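Local coordinates for protein uncharacterized conserved (Bdellovibrio bacteriovorus, PDB 7O21) that probably acts as an L,D-carboxypeptidase of the YkuD family that edits peptidoglycan and so generates the curved shape of the predatory cell, at residues G132-P143 / R149-I159. Residues are numbered along the deposited sequence; the frame is centred on the assembly and turned at random.
Sequences GIWLHAIPDSVP and RGCVVVRNDVI
The carbonyl oxygen of V142 is gripped end-on by the R155 guanidinium: NH1 lies 2.9 Å and NH2 3.0 Å from V142 O, which sits within 5° of the guanidinium plane. A bend at chi2 (-68°) brings the arginine, whose CB points away, back onto the type I turn P139-V142. Nearby, N156 ND2 donates to D140 OD1 over 3.3 Å, meeting the carboxylate from above its plane, while N156 OD1 accepts from the backbone of A111. A water donates to both I138 O and D140 OD1 and accepts from N156 N, tying the turn to the start of helix 156-163.

Upstream, strands 134-136 and 152-153 pair in parallel, with V152 N to W134 O and H136 N to V152 O both 2.9 Å. Here lie the predicted nucleophile C151 and its predicted proton donor/acceptor H136, as in the Cys-His site of YkuD enzymes. C151 SG lies in plane at the edge of the imidazole, 3.9 Å from NE2, and accepts a hydrogen bond from W134 N (3.5 Å). With chi1 of H136 at 65°, ND1 donates to a lone pair of A137 O over 2.6 Å, and that oxygen lies almost in the ring plane; this bond fixes the ring's rotation and directs NE2 to the cysteine. Y109 packs edge-to-face on the same histidine.

On the sheet face opposite H136 and V153, L135 CD1 meets V152 CG1 at 3.7 Å, and L135 CG touches I159 CD1. Within the catalytic domain's mixed sheet, strand 134-136 is flanked by antiparallel 113-116 and strand 152-153 by antiparallel 62-73, with helix 156-163 starting just after R155, its N-cap residue.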
ATOM      1  N   GLY A 132       0.991  12.904  -5.731  1.00 45.90           N
ATOM      2  CA  GLY A 132       0.102  11.798  -6.038  1.00 43.32           C
ATOM      3  C   GLY A 132      -0.708  12.025  -7.301  1.00 32.32           C
ATOM      4  O   GLY A 132      -0.849  13.142  -7.807  1.00 35.23           O
ATOM      5  N   ILE A 133      -1.254  10.926  -7.820  1.00 20.87           N
ATOM      6  CA  ILE A 133      -2.081  10.946  -9.021  1.00 20.91           C
ATOM      7  C   ILE A 133      -3.451  10.415  -8.646  1.00 17.29           C
ATOM      8  O   ILE A 133      -3.570   9.280  -8.163  1.00 17.11           O
ATOM      9  CB  ILE A 133      -1.483  10.094 -10.151  1.00 21.72           C
ATOM     10  CG1 ILE A 133      -0.078  10.576 -10.507  1.00 25.36           C
ATOM     11  CG2 ILE A 133      -2.380  10.117 -11.378  1.00 22.43           C
ATOM     12  CD1 ILE A 133       0.519   9.849 -11.691  1.00 36.18           C
ATOM     13  N   TRP A 134      -4.484  11.217  -8.914  1.00 16.48           N
ATOM     14  CA  TRP A 134      -5.875  10.823  -8.789  1.00 14.42           C
ATOM     15  C   TRP A 134      -6.561  11.053 -10.127  1.00 13.89           C
ATOM     16  O   TRP A 134      -6.118  11.867 -10.945  1.00 16.64           O
ATOM     17  CB  TRP A 134      -6.617  11.712  -7.779  1.00 17.96           C
ATOM     18  CG  TRP A 134      -6.280  11.524  -6.325  1.00 16.90           C
ATOM     19  CD1 TRP A 134      -5.346  10.690  -5.789  1.00 16.91           C
ATOM     20  CD2 TRP A 134      -6.906  12.191  -5.226  1.00 16.67           C
ATOM     21  NE1 TRP A 134      -5.341  10.808  -4.413  1.00 16.52           N
ATOM     22  CE2 TRP A 134      -6.297  11.722  -4.045  1.00 17.59           C
ATOM     23  CE3 TRP A 134      -7.923  13.150  -5.127  1.00 17.23           C
ATOM     24  CZ2 TRP A 134      -6.680  12.166  -2.776  1.00 19.81           C
ATOM     25  CZ3 TRP A 134      -8.298  13.596  -3.873  1.00 18.37           C
ATOM     26  CH2 TRP A 134      -7.684  13.099  -2.711  1.00 18.59           C
ATOM     27  N   LEU A 135      -7.680  10.357 -10.321  1.00 16.26           N
ATOM     28  CA  LEU A 135      -8.648  10.679 -11.365  1.00 13.71           C
ATOM     29  C   LEU A 135      -9.810  11.390 -10.678  1.00 15.59           C
ATOM     30  O   LEU A 135     -10.405  10.838  -9.747  1.00 15.95           O
ATOM     31  CB  LEU A 135      -9.140   9.391 -12.025  1.00 15.06           C
ATOM     32  CG  LEU A 135     -10.423   9.501 -12.855  1.00 14.06           C
ATOM     33  CD1 LEU A 135     -10.249  10.303 -14.164  1.00 16.92           C
ATOM     34  CD2 LEU A 135     -10.922   8.098 -13.157  1.00 16.56           C
ATOM     35  N   HIS A 136     -10.089  12.632 -11.066  1.00 14.81           N
ATOM     36  CA  HIS A 136     -11.120  13.369 -10.343  1.00 16.56           C
ATOM     37  C   HIS A 136     -11.808  14.363 -11.262  1.00 14.03           C
ATOM     38  O   HIS A 136     -11.515  14.443 -12.452  1.00 14.21           O
ATOM     39  CB  HIS A 136     -10.568  14.035  -9.071  1.00 17.15           C
ATOM     40  CG  HIS A 136      -9.560  15.113  -9.321  1.00 15.40           C
ATOM     41  ND1 HIS A 136      -9.909  16.381  -9.748  1.00 16.70           N
ATOM     42  CD2 HIS A 136      -8.214  15.129  -9.155  1.00 17.51           C
ATOM     43  CE1 HIS A 136      -8.818  17.122  -9.848  1.00 16.61           C
ATOM     44  NE2 HIS A 136      -7.776  16.385  -9.494  1.00 17.57           N
ATOM     45  N   ALA A 137     -12.763  15.101 -10.703  1.00 15.05           N
ATOM     46  CA  ALA A 137     -13.493  16.100 -11.461  1.00 16.88           C
ATOM     47  C   ALA A 137     -13.144  17.494 -10.938  1.00 15.39           C
ATOM     48  O   ALA A 137     -12.114  17.682 -10.268  1.00 16.57           O
ATOM     49  CB  ALA A 137     -14.986  15.776 -11.432  1.00 16.10           C
ATOM     50  N   ILE A 138     -13.957  18.452 -11.281  1.00 16.30           N
ATOM     51  CA  ILE A 138     -13.665  19.861 -10.944  1.00 17.21           C
ATOM     52  C   ILE A 138     -14.942  20.651 -11.202  1.00 16.49           C
ATOM     53  O   ILE A 138     -15.773  20.181 -11.877  1.00 18.45           O
ATOM     54  CB  ILE A 138     -12.455  20.333 -11.777  1.00 19.66           C
ATOM     55  CG1 ILE A 138     -11.601  21.355 -11.019  1.00 20.51           C
ATOM     56  CG2 ILE A 138     -12.864  20.760 -13.182  1.00 22.82           C
ATOM     57  CD1 ILE A 138     -10.156  21.326 -11.327  1.00 25.96           C
ATOM     58  N   PRO A 139     -15.105  21.867 -10.674  1.00 18.12           N
ATOM     59  CA  PRO A 139     -16.308  22.609 -10.974  1.00 16.17           C
ATOM     60  C   PRO A 139     -16.443  22.858 -12.483  1.00 16.54           C
ATOM     61  O   PRO A 139     -15.541  23.092 -13.172  1.00 18.59           O
ATOM     62  CB  PRO A 139     -16.057  23.915 -10.229  1.00 17.81           C
ATOM     63  CG  PRO A 139     -15.288  23.442  -9.031  1.00 21.98           C
ATOM     64  CD  PRO A 139     -14.307  22.474  -9.646  1.00 19.50           C
ATOM     65  N   ASP A 140     -17.695  22.937 -12.890  1.00 19.39           N
ATOM     66  CA  ASP A 140     -18.039  23.175 -14.305  1.00 19.06           C
ATOM     67  C   ASP A 140     -17.452  24.496 -14.826  1.00 42.00           C
ATOM     68  O   ASP A 140     -17.154  24.552 -15.991  1.00 61.54           O
ATOM     69  CB  ASP A 140     -19.548  23.188 -14.463  1.00 27.95           C
ATOM     70  CG  ASP A 140     -20.250  21.874 -14.185  1.00 21.51           C
ATOM     71  OD1 ASP A 140     -19.649  20.860 -14.291  1.00 22.58           O
ATOM     72  OD2 ASP A 140     -21.384  21.917 -13.915  1.00 24.97           O
ATOM     73  N   SER A 141     -17.340  25.530 -13.986  1.00 33.34           N
ATOM     74  CA  SER A 141     -16.845  26.859 -14.415  1.00 28.74           C
ATOM     75  C   SER A 141     -15.338  26.934 -14.626  1.00 32.43           C
ATOM     76  O   SER A 141     -14.878  27.933 -15.109  1.00 33.37           O
ATOM     77  CB  SER A 141     -17.300  27.926 -13.483  1.00 29.41           C
ATOM     78  OG  SER A 141     -16.770  27.716 -12.217  1.00 27.75           O
ATOM     79  N   VAL A 142     -14.592  25.915 -14.258  1.00 23.43           N
ATOM     80  CA  VAL A 142     -13.129  26.085 -14.409  1.00 29.90           C
ATOM     81  C   VAL A 142     -12.534  25.066 -15.382  1.00 28.70           C
ATOM     82  O   VAL A 142     -13.075  24.038 -15.589  1.00 25.63           O
ATOM     83  CB  VAL A 142     -12.438  26.047 -13.046  1.00 31.18           C
ATOM     84  CG1 VAL A 142     -13.051  27.026 -12.067  1.00 35.02           C
ATOM     85  CG2 VAL A 142     -12.499  24.664 -12.464  1.00 23.63           C
ATOM     86  N   PRO A 143     -11.362  25.362 -15.941  1.00 28.00           N
ATOM     87  CA  PRO A 143     -10.723  24.457 -16.849  1.00 24.26           C
ATOM     88  C   PRO A 143     -10.259  23.188 -16.125  1.00 19.58           C
ATOM     89  O   PRO A 143      -9.930  23.230 -15.030  1.00 24.69           O
ATOM     90  CB  PRO A 143      -9.455  25.196 -17.300  1.00 25.42           C
ATOM     91  CG  PRO A 143      -9.544  26.568 -16.728  1.00 35.51           C
ATOM     92  CD  PRO A 143     -10.602  26.552 -15.657  1.00 34.53           C
ATOM     93  N   ARG A 149      -0.946  19.061 -10.326  1.00 31.25           N
ATOM     94  CA  ARG A 149      -0.069  18.577 -11.381  1.00 33.69           C
ATOM     95  C   ARG A 149      -0.118  17.061 -11.477  1.00 28.58           C
ATOM     96  O   ARG A 149       0.096  16.351 -10.491  1.00 31.43           O
ATOM     97  CB  ARG A 149       1.368  19.039 -11.124  1.00 34.69           C
ATOM     98  CG  ARG A 149       2.298  18.765 -12.295  1.00 44.51           C
ATOM     99  CD  ARG A 149       3.742  19.127 -11.985  1.00 42.75           C
ATOM    100  NE  ARG A 149       4.569  19.035 -13.185  1.00 51.68           N
ATOM    101  CZ  ARG A 149       5.652  19.770 -13.412  1.00 60.86           C
ATOM    102  NH1 ARG A 149       6.056  20.663 -12.519  1.00 64.47           N
ATOM    103  NH2 ARG A 149       6.332  19.612 -14.540  1.00 56.27           N
ATOM    104  N   GLY A 150      -0.410  16.570 -12.678  1.00 22.14           N
ATOM    105  CA  GLY A 150      -0.361  15.158 -12.959  1.00 20.63           C
ATOM    106  C   GLY A 150      -1.663  14.406 -12.769  1.00 19.79           C
ATOM    107  O   GLY A 150      -1.761  13.255 -13.206  1.00 20.01           O
ATOM    108  N   CYS A 151      -2.661  15.002 -12.117  1.00 19.58           N
ATOM    109  CA  CYS A 151      -3.940  14.332 -11.944  1.00 20.79           C
ATOM    110  C   CYS A 151      -4.689  14.283 -13.264  1.00 17.40           C
ATOM    111  O   CYS A 151      -4.557  15.171 -14.109  1.00 18.63           O
ATOM    112  CB  CYS A 151      -4.780  15.087 -10.932  1.00 17.56           C
ATOM    113  SG  CYS A 151      -4.259  14.700  -9.233  1.00 23.05           S
ATOM    114  N   VAL A 152      -5.495  13.245 -13.432  1.00 17.76           N
ATOM    115  CA  VAL A 152      -6.393  13.148 -14.583  1.00 16.14           C
ATOM    116  C   VAL A 152      -7.722  13.783 -14.200  1.00 15.53           C
ATOM    117  O   VAL A 152      -8.351  13.372 -13.218  1.00 17.01           O
ATOM    118  CB  VAL A 152      -6.593  11.688 -15.004  1.00 15.66           C
ATOM    119  CG1 VAL A 152      -7.522  11.614 -16.222  1.00 18.64           C
ATOM    120  CG2 VAL A 152      -5.248  11.008 -15.269  1.00 18.80           C
ATOM    121  N   VAL A 153      -8.144  14.798 -14.949  1.00 15.47           N
ATOM    122  CA  VAL A 153      -9.324  15.577 -14.597  1.00 14.70           C
ATOM    123  C   VAL A 153     -10.352  15.465 -15.713  1.00 16.61           C
ATOM    124  O   VAL A 153     -10.016  15.594 -16.900  1.00 16.51           O
ATOM    125  CB  VAL A 153      -8.958  17.049 -14.349  1.00 15.36           C
ATOM    126  CG1 VAL A 153     -10.152  17.827 -13.752  1.00 17.10           C
ATOM    127  CG2 VAL A 153      -7.722  17.154 -13.461  1.00 18.47           C
ATOM    128  N   VAL A 154     -11.604  15.243 -15.318  1.00 15.70           N
ATOM    129  CA  VAL A 154     -12.745  15.151 -16.211  1.00 16.28           C
ATOM    130  C   VAL A 154     -13.876  15.997 -15.637  1.00 16.83           C
ATOM    131  O   VAL A 154     -13.834  16.464 -14.496  1.00 16.52           O
ATOM    132  CB  VAL A 154     -13.212  13.692 -16.405  1.00 17.23           C
ATOM    133  CG1 VAL A 154     -12.106  12.855 -17.045  1.00 16.54           C
ATOM    134  CG2 VAL A 154     -13.617  13.077 -15.072  1.00 15.64           C
ATOM    135  N   ARG A 155     -14.919  16.135 -16.410  1.00 16.46           N
ATOM    136  CA  ARG A 155     -16.112  16.884 -15.964  1.00 15.36           C
ATOM    137  C   ARG A 155     -16.919  16.056 -14.951  1.00 16.51           C
ATOM    138  O   ARG A 155     -16.783  14.874 -14.884  1.00 16.07           O
ATOM    139  CB  ARG A 155     -16.927  17.316 -17.186  1.00 17.85           C
ATOM    140  CG  ARG A 155     -16.240  18.343 -18.065  1.00 17.62           C
ATOM    141  CD  ARG A 155     -16.114  19.666 -17.349  1.00 21.08           C
ATOM    142  NE  ARG A 155     -15.183  20.576 -17.961  1.00 19.69           N
ATOM    143  CZ  ARG A 155     -14.673  21.587 -17.307  1.00 23.70           C
ATOM    144  NH1 ARG A 155     -13.808  22.389 -17.874  1.00 26.68           N
ATOM    145  NH2 ARG A 155     -14.984  21.780 -16.055  1.00 19.31           N
ATOM    146  N   ASN A 156     -17.769  16.731 -14.204  1.00 16.02           N
ATOM    147  CA  ASN A 156     -18.587  16.077 -13.151  1.00 15.28           C
ATOM    148  C   ASN A 156     -19.505  15.003 -13.747  1.00 18.07           C
ATOM    149  O   ASN A 156     -19.663  14.007 -13.153  1.00 18.30           O
ATOM    150  CB  ASN A 156     -19.429  17.117 -12.408  1.00 18.28           C
ATOM    151  CG  ASN A 156     -18.592  17.948 -11.477  1.00 22.73           C
ATOM    152  OD1 ASN A 156     -17.870  17.393 -10.684  1.00 19.95           O
ATOM    153  ND2 ASN A 156     -18.686  19.253 -11.595  1.00 21.06           N
ATOM    154  N   ASP A 157     -20.100  15.278 -14.894  1.00 18.44           N
ATOM    155  CA  ASP A 157     -20.995  14.289 -15.537  1.00 21.14           C
ATOM    156  C   ASP A 157     -20.175  13.058 -15.929  1.00 17.04           C
ATOM    157  O   ASP A 157     -20.653  11.989 -15.773  1.00 19.43           O
ATOM    158  CB  ASP A 157     -21.795  14.914 -16.685  1.00 18.74           C
ATOM    159  CG  ASP A 157     -21.001  15.335 -17.912  1.00 20.25           C
ATOM    160  OD1 ASP A 157     -19.896  15.738 -17.764  1.00 19.12           O
ATOM    161  OD2 ASP A 157     -21.557  15.284 -18.984  1.00 23.76           O
ATOM    162  N   VAL A 158     -18.956  13.289 -16.375  1.00 16.56           N
ATOM    163  CA  VAL A 158     -18.115  12.183 -16.814  1.00 18.50           C
ATOM    164  C   VAL A 158     -17.682  11.326 -15.636  1.00 17.95           C
ATOM    165  O   VAL A 158     -17.721  10.094 -15.717  1.00 17.77           O
ATOM    166  CB  VAL A 158     -16.916  12.734 -17.593  1.00 16.90           C
ATOM    167  CG1 VAL A 158     -15.911  11.620 -17.872  1.00 18.27           C
ATOM    168  CG2 VAL A 158     -17.382  13.365 -18.900  1.00 18.83           C
ATOM    169  N   ILE A 159     -17.267  11.948 -14.525  1.00 16.81           N
ATOM    170  CA  ILE A 159     -16.746  11.130 -13.429  1.00 17.60           C
ATOM    171  C   ILE A 159     -17.842  10.238 -12.868  1.00 18.96           C
ATOM    172  O   ILE A 159     -17.576   9.106 -12.434  1.00 17.98           O
ATOM    173  CB  ILE A 159     -16.033  11.967 -12.340  1.00 15.49           C
ATOM    174  CG1 ILE A 159     -15.132  11.074 -11.475  1.00 18.42           C
ATOM    175  CG2 ILE A 159     -17.051  12.684 -11.446  1.00 16.77           C
ATOM    176  CD1 ILE A 159     -13.837  10.642 -12.145  1.00 20.49           C
TER
HETATM  177  O   HOH W   1      -0.414  15.937  -8.050  1.00 35.75           O
HETATM  178  O   HOH W   2     -17.006  19.813 -14.258  1.00 18.30           O
HETATM  179  O   HOH W   3     -20.388  18.383 -15.575  1.00 19.27           O